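PDB 4EI0: uncharacterized hypothetical protein from Parabacteroides merdae, which is of unknown function and belongs to the DUF4466 family, with regular structure that is chiefly antiparallel beta sheet. Local coordinates for residues C164-L169 / V175-K180; A280-A285 / A291-N296. One frame throughout, in Å; residues are numbered along the deposited sequence.

Interaction 1. Residues C164-L169 / V175-K180; sequences CYLSFL and VHIYSK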
loop_
_atom_site.group_PDB
_atom_site.type_symbol
_atom_site.label_atom_id
_atom_site.label_comp_id
_atom_site.label_asym_id
_atom_site.label_seq_id
_atom_site.Cartn_x
_atom_site.Cartn_y
_atom_site.Cartn_z
ATOM N N CYS B 164 43.543 -0.700 -27.448
ATOM C CA CYS B 164 44.576 -0.534 -26.500
ATOM C C CYS B 164 44.996 0.896 -26.229
ATOM O O CYS B 164 45.911 1.086 -25.460
ATOM C CB CYS B 164 45.806 -1.323 -26.993
ATOM S SG CYS B 164 46.527 -0.798 -28.560
ATOM N N TYR B 165 44.368 1.891 -26.837
ATOM C CA TYR B 165 44.882 3.257 -26.721
ATOM C C TYR B 165 43.864 4.080 -25.987
ATOM O O TYR B 165 42.808 4.378 -26.530
ATOM C CB TYR B 165 45.170 3.822 -28.111
ATOM C CG TYR B 165 46.220 3.101 -28.876
ATOM C CD1 TYR B 165 47.511 3.036 -28.412
ATOM C CD2 TYR B 165 45.946 2.518 -30.109
ATOM C CE1 TYR B 165 48.494 2.382 -29.132
ATOM C CE2 TYR B 165 46.931 1.884 -30.837
ATOM C CZ TYR B 165 48.197 1.803 -30.349
ATOM O OH TYR B 165 49.175 1.170 -31.079
ATOM N N LEU B 166 44.174 4.413 -24.735
ATOM C CA LEU B 166 43.284 5.175 -23.877
ATOM C C LEU B 166 43.528 6.680 -24.036
ATOM O O LEU B 166 44.648 7.146 -23.872
ATOM C CB LEU B 166 43.457 4.776 -22.388
ATOM C CG LEU B 166 42.913 3.450 -21.867
ATOM C CD1 LEU B 166 43.440 2.226 -22.609
ATOM C CD2 LEU B 166 43.222 3.378 -20.372
ATOM N N SER B 167 42.472 7.433 -24.337
ATOM C CA SER B 167 42.504 8.907 -24.350
ATOM C C SER B 167 41.578 9.459 -23.284
ATOM O O SER B 167 40.380 9.141 -23.237
ATOM C CB SER B 167 42.062 9.464 -25.697
ATOM O OG SER B 167 42.127 10.888 -25.695
ATOM N N PHE B 168 42.116 10.346 -22.456
ATOM C CA PHE B 168 41.335 11.058 -21.461
ATOM C C PHE B 168 41.035 12.472 -21.933
ATOM O O PHE B 168 40.679 13.303 -21.111
ATOM C CB PHE B 168 42.115 11.127 -20.109
ATOM C CG PHE B 168 42.504 9.781 -19.566
ATOM C CD1 PHE B 168 41.594 8.999 -18.865
ATOM C CD2 PHE B 168 43.749 9.279 -19.799
ATOM C CE1 PHE B 168 41.953 7.767 -18.388
ATOM C CE2 PHE B 168 44.113 8.041 -19.343
ATOM C CZ PHE B 168 43.227 7.285 -18.641
ATOM N N LEU B 169 41.075 12.736 -23.243
ATOM C CA LEU B 169 40.962 14.131 -23.747
ATOM C C LEU B 169 39.689 14.494 -24.457
ATOM O O LEU B 169 39.513 15.642 -24.811
ATOM C CB LEU B 169 42.173 14.463 -24.664
ATOM C CG LEU B 169 43.570 14.199 -24.010
ATOM C CD1 LEU B 169 44.812 14.489 -24.865
ATOM C CD2 LEU B 169 43.644 15.004 -22.706
ATOM N N VAL B 175 36.929 8.503 -20.584
ATOM C CA VAL B 175 38.006 7.834 -21.347
ATOM C C VAL B 175 37.414 7.390 -22.640
ATOM O O VAL B 175 36.191 7.133 -22.688
ATOM C CB VAL B 175 38.594 6.606 -20.601
ATOM C CG1 VAL B 175 37.642 5.428 -20.605
ATOM C CG2 VAL B 175 39.929 6.236 -21.219
ATOM N N HIS B 176 38.246 7.285 -23.663
ATOM C CA HIS B 176 37.855 6.654 -24.925
ATOM C C HIS B 176 38.920 5.691 -25.320
ATOM O O HIS B 176 40.085 6.010 -25.214
ATOM C CB HIS B 176 37.637 7.716 -26.016
ATOM C CG HIS B 176 37.078 7.147 -27.315
ATOM N ND1 HIS B 176 35.751 7.024 -27.556
ATOM C CD2 HIS B 176 37.725 6.584 -28.399
ATOM C CE1 HIS B 176 35.585 6.475 -28.786
ATOM N NE2 HIS B 176 36.781 6.179 -29.274
ATOM N N ILE B 177 38.533 4.499 -25.767
ATOM C CA ILE B 177 39.483 3.467 -26.199
ATOM C C ILE B 177 39.506 3.465 -27.725
ATOM O O ILE B 177 38.526 3.137 -28.356
ATOM C CB ILE B 177 39.089 2.030 -25.720
ATOM C CG1 ILE B 177 38.658 1.983 -24.231
ATOM C CG2 ILE B 177 40.221 1.089 -26.003
ATOM C CD1 ILE B 177 39.662 2.539 -23.254
ATOM N N TYR B 178 40.640 3.854 -28.277
ATOM C CA TYR B 178 40.953 3.841 -29.696
ATOM C C TYR B 178 41.698 2.559 -29.943
ATOM O O TYR B 178 42.375 2.077 -29.064
ATOM C CB TYR B 178 41.873 5.031 -30.063
ATOM C CG TYR B 178 41.119 6.348 -30.057
ATOM C CD1 TYR B 178 40.126 6.599 -31.009
ATOM C CD2 TYR B 178 41.326 7.299 -29.071
ATOM C CE1 TYR B 178 39.389 7.777 -30.985
ATOM C CE2 TYR B 178 40.584 8.495 -29.048
ATOM C CZ TYR B 178 39.630 8.728 -30.021
ATOM O OH TYR B 178 38.893 9.885 -30.026
ATOM N N SER B 179 41.564 2.028 -31.143
ATOM C CA SER B 179 42.192 0.780 -31.556
ATOM C C SER B 179 43.294 1.002 -32.526
ATOM O O SER B 179 43.510 2.107 -33.030
ATOM C CB SER B 179 41.161 -0.101 -32.264
ATOM O OG SER B 179 40.683 0.552 -33.435
ATOM N N LYS B 180 44.011 -0.064 -32.816
ATOM C CA LYS B 180 45.052 -0.018 -33.804
ATOM C C LYS B 180 44.480 0.300 -35.194
ATOM O O LYS B 180 45.150 0.941 -35.987
ATOM C CB LYS B 180 45.847 -1.321 -33.790
ATOM C CG LYS B 180 46.726 -1.464 -32.545
ATOM C CD LYS B 180 47.382 -2.837 -32.438
ATOM C CE LYS B 180 48.569 -2.792 -31.479
ATOM N NZ LYS B 180 49.242 -4.087 -31.243
#

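Interaction 2. Residues A280-A285 / A291-N296; sequences AWVETA and AYVYIN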
loop_
_atom_site.group_PDB
_atom_site.type_symbol
_atom_site.label_atom_id
_atom_site.label_comp_id
_atom_site.label_asym_id
_atom_site.label_seq_id
_atom_site.Cartn_x
_atom_site.Cartn_y
_atom_site.Cartn_z
ATOM N N ALA B 280 44.538 2.875 -11.222
ATOM C CA ALA B 280 45.588 3.829 -11.463
ATOM C C ALA B 280 45.046 5.234 -11.400
ATOM O O ALA B 280 44.058 5.590 -12.102
ATOM C CB ALA B 280 46.191 3.566 -12.807
ATOM N N TRP B 281 45.611 6.056 -10.546
ATOM C CA TRP B 281 45.371 7.512 -10.628
ATOM C C TRP B 281 46.217 8.058 -11.743
ATOM O O TRP B 281 47.378 7.735 -11.824
ATOM C CB TRP B 281 45.781 8.226 -9.383
ATOM C CG TRP B 281 44.980 7.854 -8.159
ATOM C CD1 TRP B 281 45.346 6.989 -7.154
ATOM C CD2 TRP B 281 43.709 8.397 -7.748
ATOM N NE1 TRP B 281 44.397 6.948 -6.183
ATOM C CE2 TRP B 281 43.381 7.762 -6.487
ATOM C CE3 TRP B 281 42.825 9.291 -8.292
ATOM C CZ2 TRP B 281 42.230 8.049 -5.800
ATOM C CZ3 TRP B 281 41.638 9.543 -7.604
ATOM C CH2 TRP B 281 41.351 8.923 -6.378
ATOM N N VAL B 282 45.648 8.939 -12.556
ATOM C CA VAL B 282 46.297 9.443 -13.774
ATOM C C VAL B 282 46.215 10.956 -13.781
ATOM O O VAL B 282 45.215 11.528 -13.356
ATOM C CB VAL B 282 45.574 8.862 -15.004
ATOM C CG1 VAL B 282 45.988 9.535 -16.276
ATOM C CG2 VAL B 282 45.842 7.368 -15.062
ATOM N N GLU B 283 47.269 11.604 -14.295
ATOM C CA GLU B 283 47.204 13.034 -14.651
ATOM C C GLU B 283 47.773 13.200 -16.041
ATOM O O GLU B 283 48.857 12.687 -16.312
ATOM C CB GLU B 283 47.980 13.893 -13.652
ATOM C CG GLU B 283 47.906 15.414 -13.924
ATOM C CD GLU B 283 48.679 16.213 -12.892
ATOM O OE1 GLU B 283 48.158 16.382 -11.781
ATOM O OE2 GLU B 283 49.833 16.597 -13.151
ATOM N N THR B 284 47.043 13.880 -16.925
ATOM C CA THR B 284 47.462 13.975 -18.317
ATOM C C THR B 284 48.644 14.901 -18.417
ATOM O O THR B 284 48.876 15.746 -17.510
ATOM C CB THR B 284 46.355 14.477 -19.250
ATOM O OG1 THR B 284 45.843 15.703 -18.763
ATOM C CG2 THR B 284 45.207 13.510 -19.272
ATOM N N ALA B 285 49.386 14.766 -19.525
ATOM C CA ALA B 285 50.686 15.418 -19.677
ATOM C C ALA B 285 50.664 16.914 -19.316
ATOM O O ALA B 285 51.557 17.415 -18.646
ATOM C CB ALA B 285 51.199 15.226 -21.105
ATOM N N ALA B 291 42.354 11.496 -13.578
ATOM C CA ALA B 291 41.354 10.429 -13.742
ATOM C C ALA B 291 41.717 9.294 -12.804
ATOM O O ALA B 291 42.864 9.204 -12.321
ATOM C CB ALA B 291 41.341 9.938 -15.176
ATOM N N TYR B 292 40.755 8.414 -12.573
ATOM C CA TYR B 292 40.995 7.172 -11.864
ATOM C C TYR B 292 40.463 6.084 -12.769
ATOM O O TYR B 292 39.258 6.087 -13.131
ATOM C CB TYR B 292 40.289 7.145 -10.474
ATOM C CG TYR B 292 40.469 5.833 -9.744
ATOM C CD1 TYR B 292 41.731 5.435 -9.322
ATOM C CD2 TYR B 292 39.416 4.977 -9.517
ATOM C CE1 TYR B 292 41.944 4.226 -8.682
ATOM C CE2 TYR B 292 39.619 3.754 -8.848
ATOM C CZ TYR B 292 40.882 3.365 -8.483
ATOM O OH TYR B 292 41.113 2.181 -7.797
ATOM N N VAL B 293 41.340 5.166 -13.150
ATOM C CA VAL B 293 41.014 4.018 -13.992
ATOM C C VAL B 293 40.916 2.766 -13.096
ATOM O O VAL B 293 41.844 2.457 -12.359
ATOM C CB VAL B 293 42.110 3.801 -15.027
ATOM C CG1 VAL B 293 41.732 2.621 -15.953
ATOM C CG2 VAL B 293 42.403 5.112 -15.748
ATOM N N TYR B 294 39.755 2.108 -13.089
ATOM C CA TYR B 294 39.513 0.951 -12.212
ATOM C C TYR B 294 39.418 -0.265 -13.089
ATOM O O TYR B 294 38.735 -0.228 -14.094
ATOM C CB TYR B 294 38.212 1.134 -11.402
ATOM C CG TYR B 294 37.889 -0.082 -10.570
ATOM C CD1 TYR B 294 38.647 -0.372 -9.462
ATOM C CD2 TYR B 294 36.856 -0.945 -10.906
ATOM C CE1 TYR B 294 38.388 -1.480 -8.666
ATOM C CE2 TYR B 294 36.590 -2.073 -10.139
ATOM C CZ TYR B 294 37.342 -2.323 -9.002
ATOM O OH TYR B 294 37.177 -3.451 -8.247
ATOM N N ILE B 295 40.113 -1.329 -12.729
ATOM C CA ILE B 295 40.070 -2.589 -13.478
ATOM C C ILE B 295 38.959 -3.466 -12.919
ATOM O O ILE B 295 39.123 -4.089 -11.877
ATOM C CB ILE B 295 41.406 -3.342 -13.437
ATOM C CG1 ILE B 295 42.597 -2.431 -13.816
ATOM C CG2 ILE B 295 41.373 -4.597 -14.313
ATOM C CD1 ILE B 295 42.540 -1.709 -15.130
ATOM N N ASN B 296 37.809 -3.504 -13.582
ATOM C CA ASN B 296 36.671 -4.303 -13.134
ATOM C C ASN B 296 36.949 -5.810 -13.243
ATOM O O ASN B 296 36.580 -6.574 -12.354
ATOM C CB ASN B 296 35.397 -3.992 -13.959
ATOM C CG ASN B 296 34.955 -2.554 -13.862
ATOM O OD1 ASN B 296 35.228 -1.762 -14.764
ATOM N ND2 ASN B 296 34.197 -2.221 -12.830
#

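Interaction 1. Residues C164-L169 / V175-K180
A short antiparallel beta hairpin joins strand 165-167 to strand 176-178, with Tyr165 opposite Tyr178 and Ser167 opposite His176 as its two hydrogen-bonded pairs. Tyr178 N gives a bond of 2.8 Å to Tyr165 O, and Ser167 N reaches His176 O almost straight, at 172° about the hydrogen. On the face that carries the tyrosines, CG of Tyr165 lies beside its own backbone N (chi1 -63°), which sets CD2 near Ser179 O and CE2 against Lys180. The lysine chain crosses this ring at about a right angle, its CG 3.8 Å from Tyr165 CE2, while Cys164 SG sits over the centre of one ring face, 3.4 Å above the plane. An alanine in place of Tyr165 would probably leave Cys164 SG without the ring face it lies over and the Lys180 methylenes without the CE2-OH side they lie against. Farther along, the Tyr178 ring receives Ser167 CB at its edge, 3.8 Å from CE2, and His176 CD2 over one face; its hydroxyl is bonded to Lys192 and Asn170. On the other face of the hairpin, Leu166 and Ile177 lie side by side, with Leu166 CG 3.7 Å from Ile177 CD1. Val175 CG2 touches Leu166 CB at 4.0 Å and Phe168 CE1 at 3.8 Å. Ser167 OG accepts from Leu169 N in an ST turn and also bonds to Lys192 O. Strand 195-199 continues the sheet beyond 165-167, helix 180-185 follows directly after Ser179, and Val175 and Ile177 pack against strand 152-159 of the facing sheet.

Interaction 2. Residues A280-A285 / A291-N296
Trp281 and Tyr292 meet as a non-hydrogen-bonded pair, and their rings make the main aromatic contact between the two strands. Tyr292 CD1 lies over one face of the indole, 3.9 Å from Trp281 CD2, with the six-membered ring of the tryptophan and the phenol inclined at 47° and their centroids 4.9 Å apart. Tyr292 CB lies on the same side of the indole plane, just outside the CE3-CZ3 bond and 4.0 Å from Trp281 CZ3; with CG anti to the backbone N (chi1 177°), the ring is set so that CD1 comes close to Ala280 O as well. On the reverse face the side chains are small: Val282 CG2 approaches Val293 CG2 at 4.2 Å, and the methyls of Ala280 and Ala291 complete the row. Two pairs of backbone bonds fix this register, between Ala280 and Val293 and between Val282 and Ala291; the nearly straight one runs from Val293 N to Ala280 O, 2.9 Å. Farther out, the Tyr292 hydroxyl is hydrogen-bonded to Leu240 O, while Leu245 of helix 243-246 touches its side chain and Val237 of strand 233-238 touches Trp281. This is an antiparallel beta hairpin within a five-stranded sheet, at these three pairs aromatic on one face and small and aliphatic on the other.

From the N terminus, the chain first forms interaction 1, closing the loop between 164-169 and 175-180, and much later interaction 2, closing that between 280-285 and 291-296. The two hairpins follow in series, neither nested nor crossing, yet they come together in space with centres about 12 Å apart. Phe168 makes the junction: its CZ lies 3.7 Å from Val293 CG2, its CD1 3.8 Å from Ala291 CB and its CE2 3.9 Å from Val282 CG1. An edge hairpin of one five-stranded antiparallel sheet is thereby packed against inner strands of another, the strands of both sheets all coming from residue 152 onward.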